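Local coordinates for protein tudor (Drosophila melanogaster, PDB 3NTK), which probably works in the piRNA pathway of the germ line, its last extended Tudor domain recognising the Piwi protein Aubergine in a methylarginine-dependent way, at residues 141-146 / 150-155; 7-12 / 18-23. All coordinates share one frame; numbering follows the deposited sequence.

Contact 1 (141-146 / 150-155); sequences EILATK and THVVRL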
loop_
_atom_site.group_PDB
_atom_site.type_symbol
_atom_site.label_atom_id
_atom_site.label_comp_id
_atom_site.label_asym_id
_atom_site.label_seq_id
_atom_site.Cartn_x
_atom_site.Cartn_y
_atom_site.Cartn_z
ATOM N N GLU A 141 -9.635 10.468 -7.906
ATOM C CA GLU A 141 -10.112 11.776 -7.498
ATOM C C GLU A 141 -10.367 11.538 -6.017
ATOM O O GLU A 141 -11.145 10.655 -5.664
ATOM C CB GLU A 141 -11.428 12.138 -8.195
ATOM C CG GLU A 141 -11.831 13.600 -8.018
ATOM C CD GLU A 141 -13.308 13.857 -8.295
ATOM O OE1 GLU A 141 -13.895 13.153 -9.145
ATOM O OE2 GLU A 141 -13.878 14.778 -7.669
ATOM N N ILE A 142 -9.691 12.286 -5.150
ATOM C CA ILE A 142 -9.882 12.109 -3.714
ATOM C C ILE A 142 -11.055 12.952 -3.231
ATOM O O ILE A 142 -10.995 14.184 -3.227
ATOM C CB ILE A 142 -8.610 12.490 -2.927
ATOM C CG1 ILE A 142 -7.422 11.682 -3.449
ATOM C CG2 ILE A 142 -8.805 12.202 -1.438
ATOM C CD1 ILE A 142 -6.111 11.997 -2.752
ATOM N N LEU A 143 -12.127 12.277 -2.832
ATOM C CA LEU A 143 -13.323 12.956 -2.367
ATOM C C LEU A 143 -13.215 13.313 -0.894
ATOM O O LEU A 143 -13.811 14.291 -0.440
ATOM C CB LEU A 143 -14.553 12.072 -2.602
ATOM C CG LEU A 143 -14.762 11.597 -4.043
ATOM C CD1 LEU A 143 -16.012 10.734 -4.115
ATOM C CD2 LEU A 143 -14.888 12.790 -4.970
ATOM N N ALA A 144 -12.457 12.518 -0.148
ATOM C CA ALA A 144 -12.282 12.764 1.271
ATOM C C ALA A 144 -11.289 11.799 1.896
ATOM O O ALA A 144 -10.944 10.766 1.315
ATOM C CB ALA A 144 -13.621 12.650 1.983
ATOM N N THR A 145 -10.826 12.159 3.085
ATOM C CA THR A 145 -9.896 11.334 3.837
ATOM C C THR A 145 -10.566 11.099 5.187
ATOM O O THR A 145 -10.847 12.048 5.917
ATOM C CB THR A 145 -8.547 12.049 4.024
ATOM O OG1 THR A 145 -7.934 12.242 2.744
ATOM C CG2 THR A 145 -7.619 11.227 4.908
ATOM N N LYS A 146 -10.846 9.835 5.492
ATOM C CA LYS A 146 -11.501 9.460 6.742
ATOM C C LYS A 146 -10.600 9.633 7.953
ATOM O O LYS A 146 -9.390 9.797 7.821
ATOM C CB LYS A 146 -11.956 8.002 6.691
ATOM C CG LYS A 146 -12.958 7.676 5.604
ATOM C CD LYS A 146 -13.264 6.191 5.644
ATOM C CE LYS A 146 -14.376 5.807 4.696
ATOM N NZ LYS A 146 -14.679 4.363 4.853
ATOM N N THR A 150 -7.972 6.581 5.535
ATOM C CA THR A 150 -8.441 6.035 4.265
ATOM C C THR A 150 -9.037 7.107 3.357
ATOM O O THR A 150 -9.793 7.963 3.817
ATOM C CB THR A 150 -9.514 4.962 4.499
ATOM O OG1 THR A 150 -8.946 3.875 5.240
ATOM C CG2 THR A 150 -10.063 4.445 3.164
ATOM N N HIS A 151 -8.690 7.057 2.070
ATOM C CA HIS A 151 -9.227 8.002 1.094
ATOM C C HIS A 151 -10.463 7.406 0.423
ATOM O O HIS A 151 -10.439 6.247 0.015
ATOM C CB HIS A 151 -8.241 8.276 -0.048
ATOM C CG HIS A 151 -7.051 9.098 0.330
ATOM N ND1 HIS A 151 -7.147 10.269 1.049
ATOM C CD2 HIS A 151 -5.743 8.964 0.002
ATOM C CE1 HIS A 151 -5.951 10.822 1.147
ATOM N NE2 HIS A 151 -5.082 10.051 0.518
ATOM N N VAL A 152 -11.531 8.190 0.306
ATOM C CA VAL A 152 -12.723 7.739 -0.415
ATOM C C VAL A 152 -12.449 8.351 -1.784
ATOM O O VAL A 152 -12.260 9.556 -1.892
ATOM C CB VAL A 152 -14.021 8.319 0.159
ATOM C CG1 VAL A 152 -15.201 7.935 -0.749
ATOM C CG2 VAL A 152 -14.246 7.785 1.572
ATOM N N VAL A 153 -12.411 7.525 -2.823
ATOM C CA VAL A 153 -12.062 8.017 -4.150
ATOM C C VAL A 153 -12.951 7.578 -5.310
ATOM O O VAL A 153 -13.802 6.705 -5.174
ATOM C CB VAL A 153 -10.617 7.572 -4.517
ATOM C CG1 VAL A 153 -9.649 7.911 -3.387
ATOM C CG2 VAL A 153 -10.593 6.063 -4.802
ATOM N N ARG A 154 -12.733 8.219 -6.455
ATOM C CA ARG A 154 -13.407 7.879 -7.701
ATOM C C ARG A 154 -12.230 7.438 -8.558
ATOM O O ARG A 154 -11.213 8.134 -8.631
ATOM C CB ARG A 154 -14.092 9.090 -8.325
ATOM C CG ARG A 154 -15.354 9.514 -7.611
ATOM C CD ARG A 154 -15.940 10.757 -8.252
ATOM N NE ARG A 154 -17.005 11.331 -7.437
ATOM C CZ ARG A 154 -17.481 12.561 -7.591
ATOM N NH1 ARG A 154 -16.990 13.352 -8.535
ATOM N NH2 ARG A 154 -18.442 13.006 -6.794
ATOM N N LEU A 155 -12.361 6.280 -9.191
ATOM C CA LEU A 155 -11.280 5.720 -9.992
ATOM C C LEU A 155 -11.411 5.982 -11.490
ATOM O O LEU A 155 -12.506 5.922 -12.058
ATOM C CB LEU A 155 -11.197 4.211 -9.733
ATOM C CG LEU A 155 -10.067 3.402 -10.375
ATOM C CD1 LEU A 155 -8.731 3.844 -9.813
ATOM C CD2 LEU A 155 -10.297 1.917 -10.112
#
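Strands 141-145 and 151-155 run antiparallel as the two arms of a hairpin, their axes 4.6 Å apart at closest approach, and a classic beta bulge breaks the register where Leu-143 and Ala-144 both face Val-152. Val-152 O takes the N-H of Leu-143 at 2.9 Å and, more weakly, that of Ala-144. Past the bulge, Thr-145 and His-151 share a face with Ile-142. With CG anti to its carbonyl carbon (chi1 -72°), His-151 turns its ring toward Ile-142 and Thr-145 on the neighbouring strand. Ile-142 CD1 lies over one ring face in a CH-pi contact, 4.0 Å from the centroid and almost on the normal, while Thr-145 OG1 sits at the ring edge, 2.7 Å from His-151 ND1 in a weak, bent hydrogen bond. On the other face, Glu-141 and Arg-154 extend side by side. Arg-154 NH1 reaches Glu-141 OE1 at 3.2 Å on its syn side, yet the carboxylate and guanidinium planes stand 86° apart. Leu-143 crosses the arginine and lays CD2 over one face of the guanidinium, 3.5 Å above its plane and offset toward its rim. Lys-146 leads its amine to Glu-112 on strand 109-113. A single, tilted salt-bridge bond and the leucine methyl together restrict the guanidinium, while Arg-154 NE is buried beside Leu-143 without a hydrogen-bonding partner, having at most a long, weak ion pair with Asp-114.

Contact 2 (7-12 / 18-23); sequences VVVQFD and YVQMES
The ring of Tyr-18 meets Gln-10 obliquely, CB of Gln-10 lying 3.9 Å from Tyr-18 CD1. The two side chains run alongside each other in the same direction, but the amide of Gln-10 is turned 68° from the ring plane, and only CB and CG of Gln-10 lie along the ring. A bend at chi2 (76°) carries that amide back over its own strand, where Gln-10 NE2 donates to Val-9 O at 3.2 Å; this bond ties the amide back to its own strand, away from the tyrosine. Further ring contacts come from His-81 and His-110, both inclined to the tyrosine. The extended side chain of Gln-20 is crossed at about a right angle by Val-9, whose CG1 comes to 3.6 Å from Gln-20 CD.

Val-9 owes its place between Tyr-18 and Gln-20 to a classic beta bulge: Val-9 and Gln-10 both face Tyr-18 across the antiparallel hairpin of strands 4-11 and 16-21, which belongs to the OB-fold part of this extended Tudor domain. Tyr-18 O accepts the N-H of Val-9 at 2.9 Å and, weakly, that of Gln-10, and Tyr-18 N returns a nearly straight bond (169°) to Gln-10 O. Val-9 CG2, placed between its own backbone N and carbonyl carbon, packs 3.7 Å from Tyr-18 CB. Before the bulge, Val-7 and Gln-20 form a hydrogen-bonded pair, with Gln-20 N 2.9 Å from Val-7 O. Val-8 and Val-19 turn to the opposite, buried face, where Val-8 CG2 and Val-19 CG1 meet at 4.2 Å; Val-8 also packs on Ile-130 of helix 120-131, and Val-19 on Cys-111.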
loop_
_atom_site.group_PDB
_atom_site.type_symbol
_atom_site.label_atom_id
_atom_site.label_comp_id
_atom_site.label_asym_id
_atom_site.label_seq_id
_atom_site.Cartn_x
_atom_site.Cartn_y
_atom_site.Cartn_z
ATOM N N VAL A 7 -0.544 4.070 -8.949
ATOM C CA VAL A 7 -0.467 2.692 -9.390
ATOM C C VAL A 7 -1.130 1.928 -8.257
ATOM O O VAL A 7 -0.952 2.282 -7.092
ATOM C CB VAL A 7 0.998 2.211 -9.556
ATOM C CG1 VAL A 7 1.027 0.726 -9.855
ATOM C CG2 VAL A 7 1.677 2.973 -10.689
ATOM N N VAL A 8 -1.921 0.914 -8.594
ATOM C CA VAL A 8 -2.585 0.107 -7.578
ATOM C C VAL A 8 -1.598 -0.989 -7.179
ATOM O O VAL A 8 -1.143 -1.755 -8.025
ATOM C CB VAL A 8 -3.879 -0.530 -8.134
ATOM C CG1 VAL A 8 -4.528 -1.414 -7.078
ATOM C CG2 VAL A 8 -4.846 0.565 -8.573
ATOM N N VAL A 9 -1.259 -1.063 -5.896
ATOM C CA VAL A 9 -0.303 -2.063 -5.437
ATOM C C VAL A 9 -0.943 -3.252 -4.737
ATOM O O VAL A 9 -0.322 -4.311 -4.603
ATOM C CB VAL A 9 0.756 -1.438 -4.493
ATOM C CG1 VAL A 9 1.587 -0.420 -5.260
ATOM C CG2 VAL A 9 0.075 -0.777 -3.290
ATOM N N GLN A 10 -2.181 -3.074 -4.290
ATOM C CA GLN A 10 -2.912 -4.134 -3.611
ATOM C C GLN A 10 -4.394 -3.904 -3.880
ATOM O O GLN A 10 -4.885 -2.792 -3.713
ATOM C CB GLN A 10 -2.640 -4.077 -2.108
ATOM C CG GLN A 10 -3.150 -5.273 -1.334
ATOM C CD GLN A 10 -2.268 -6.494 -1.507
ATOM O OE1 GLN A 10 -2.595 -7.582 -1.028
ATOM N NE2 GLN A 10 -1.138 -6.319 -2.190
ATOM N N PHE A 11 -5.111 -4.943 -4.294
ATOM C CA PHE A 11 -6.531 -4.780 -4.584
ATOM C C PHE A 11 -7.376 -5.954 -4.101
ATOM O O PHE A 11 -7.418 -7.005 -4.735
ATOM C CB PHE A 11 -6.723 -4.572 -6.091
ATOM C CG PHE A 11 -8.099 -4.099 -6.476
ATOM C CD1 PHE A 11 -9.111 -5.010 -6.764
ATOM C CD2 PHE A 11 -8.383 -2.736 -6.544
ATOM C CE1 PHE A 11 -10.391 -4.567 -7.119
ATOM C CE2 PHE A 11 -9.654 -2.284 -6.896
ATOM C CZ PHE A 11 -10.659 -3.203 -7.183
ATOM N N ASP A 12 -8.042 -5.777 -2.966
ATOM C CA ASP A 12 -8.898 -6.828 -2.439
ATOM C C ASP A 12 -10.298 -6.654 -3.017
ATOM O O ASP A 12 -11.071 -7.609 -3.119
ATOM C CB ASP A 12 -8.936 -6.771 -0.910
ATOM C CG ASP A 12 -7.637 -7.240 -0.282
ATOM O OD1 ASP A 12 -7.159 -8.330 -0.663
ATOM O OD2 ASP A 12 -7.096 -6.527 0.592
ATOM N N TYR A 18 -5.042 -0.529 -2.151
ATOM C CA TYR A 18 -3.938 0.375 -1.851
ATOM C C TYR A 18 -3.280 0.903 -3.115
ATOM O O TYR A 18 -3.143 0.178 -4.103
ATOM C CB TYR A 18 -2.872 -0.337 -1.014
ATOM C CG TYR A 18 -3.306 -0.652 0.396
ATOM C CD1 TYR A 18 -4.095 -1.772 0.676
ATOM C CD2 TYR A 18 -2.928 0.176 1.454
ATOM C CE1 TYR A 18 -4.494 -2.059 1.987
ATOM C CE2 TYR A 18 -3.317 -0.100 2.761
ATOM C CZ TYR A 18 -4.098 -1.215 3.021
ATOM O OH TYR A 18 -4.478 -1.467 4.321
ATOM N N VAL A 19 -2.849 2.158 -3.063
ATOM C CA VAL A 19 -2.193 2.787 -4.195
ATOM C C VAL A 19 -0.926 3.515 -3.777
ATOM O O VAL A 19 -0.709 3.799 -2.598
ATOM C CB VAL A 19 -3.112 3.820 -4.881
ATOM C CG1 VAL A 19 -4.425 3.163 -5.274
ATOM C CG2 VAL A 19 -3.357 5.012 -3.957
ATOM N N GLN A 20 -0.086 3.794 -4.763
ATOM C CA GLN A 20 1.138 4.545 -4.553
ATOM C C GLN A 20 0.988 5.714 -5.512
ATOM O O GLN A 20 0.959 5.531 -6.731
ATOM C CB GLN A 20 2.377 3.712 -4.905
ATOM C CG GLN A 20 2.818 2.748 -3.795
ATOM C CD GLN A 20 4.073 1.954 -4.147
ATOM O OE1 GLN A 20 4.667 1.295 -3.289
ATOM N NE2 GLN A 20 4.476 2.007 -5.412
ATOM N N MET A 21 0.857 6.911 -4.952
ATOM C CA MET A 21 0.694 8.119 -5.745
ATOM C C MET A 21 1.978 8.473 -6.481
ATOM O O MET A 21 3.078 8.362 -5.932
ATOM C CB MET A 21 0.293 9.286 -4.842
ATOM C CG MET A 21 -0.925 9.016 -3.971
ATOM S SD MET A 21 -2.425 8.720 -4.931
ATOM C CE MET A 21 -2.825 10.349 -5.381
ATOM N N GLU A 22 1.828 8.908 -7.727
ATOM C CA GLU A 22 2.961 9.294 -8.555
ATOM C C GLU A 22 3.778 10.371 -7.844
ATOM O O GLU A 22 5.005 10.386 -7.919
ATOM C CB GLU A 22 2.450 9.824 -9.898
ATOM C CG GLU A 22 3.525 10.176 -10.913
ATOM C CD GLU A 22 2.931 10.684 -12.217
ATOM O OE1 GLU A 22 2.255 11.735 -12.195
ATOM O OE2 GLU A 22 3.129 10.027 -13.261
ATOM N N SER A 23 3.088 11.267 -7.150
ATOM C CA SER A 23 3.753 12.350 -6.432
ATOM C C SER A 23 4.673 11.855 -5.309
ATOM O O SER A 23 5.655 12.516 -4.977
ATOM C CB SER A 23 2.710 13.312 -5.853
ATOM O OG SER A 23 1.911 12.680 -4.863
#

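Overall arrangement
Contacts 1 and 2 are two hairpins of one mixed sheet, following one another along the chain. Their centres lie 13 Å apart, and although their nearest atoms come to about 5 Å the two do not touch. Strand 4-11 pairs antiparallel with strand 137-145, so one arm of contact 2 neighbours one arm of contact 1. Strand 109-113 joins the other arms, antiparallel to 16-21 and parallel to 151-157, and its His-110 meets the Tyr-18 ring while bonding to Thr-150. Contact 2 lies nearer the middle of the chain, about 6 Å from its centre, against about 15 Å for the more superficial contact 1.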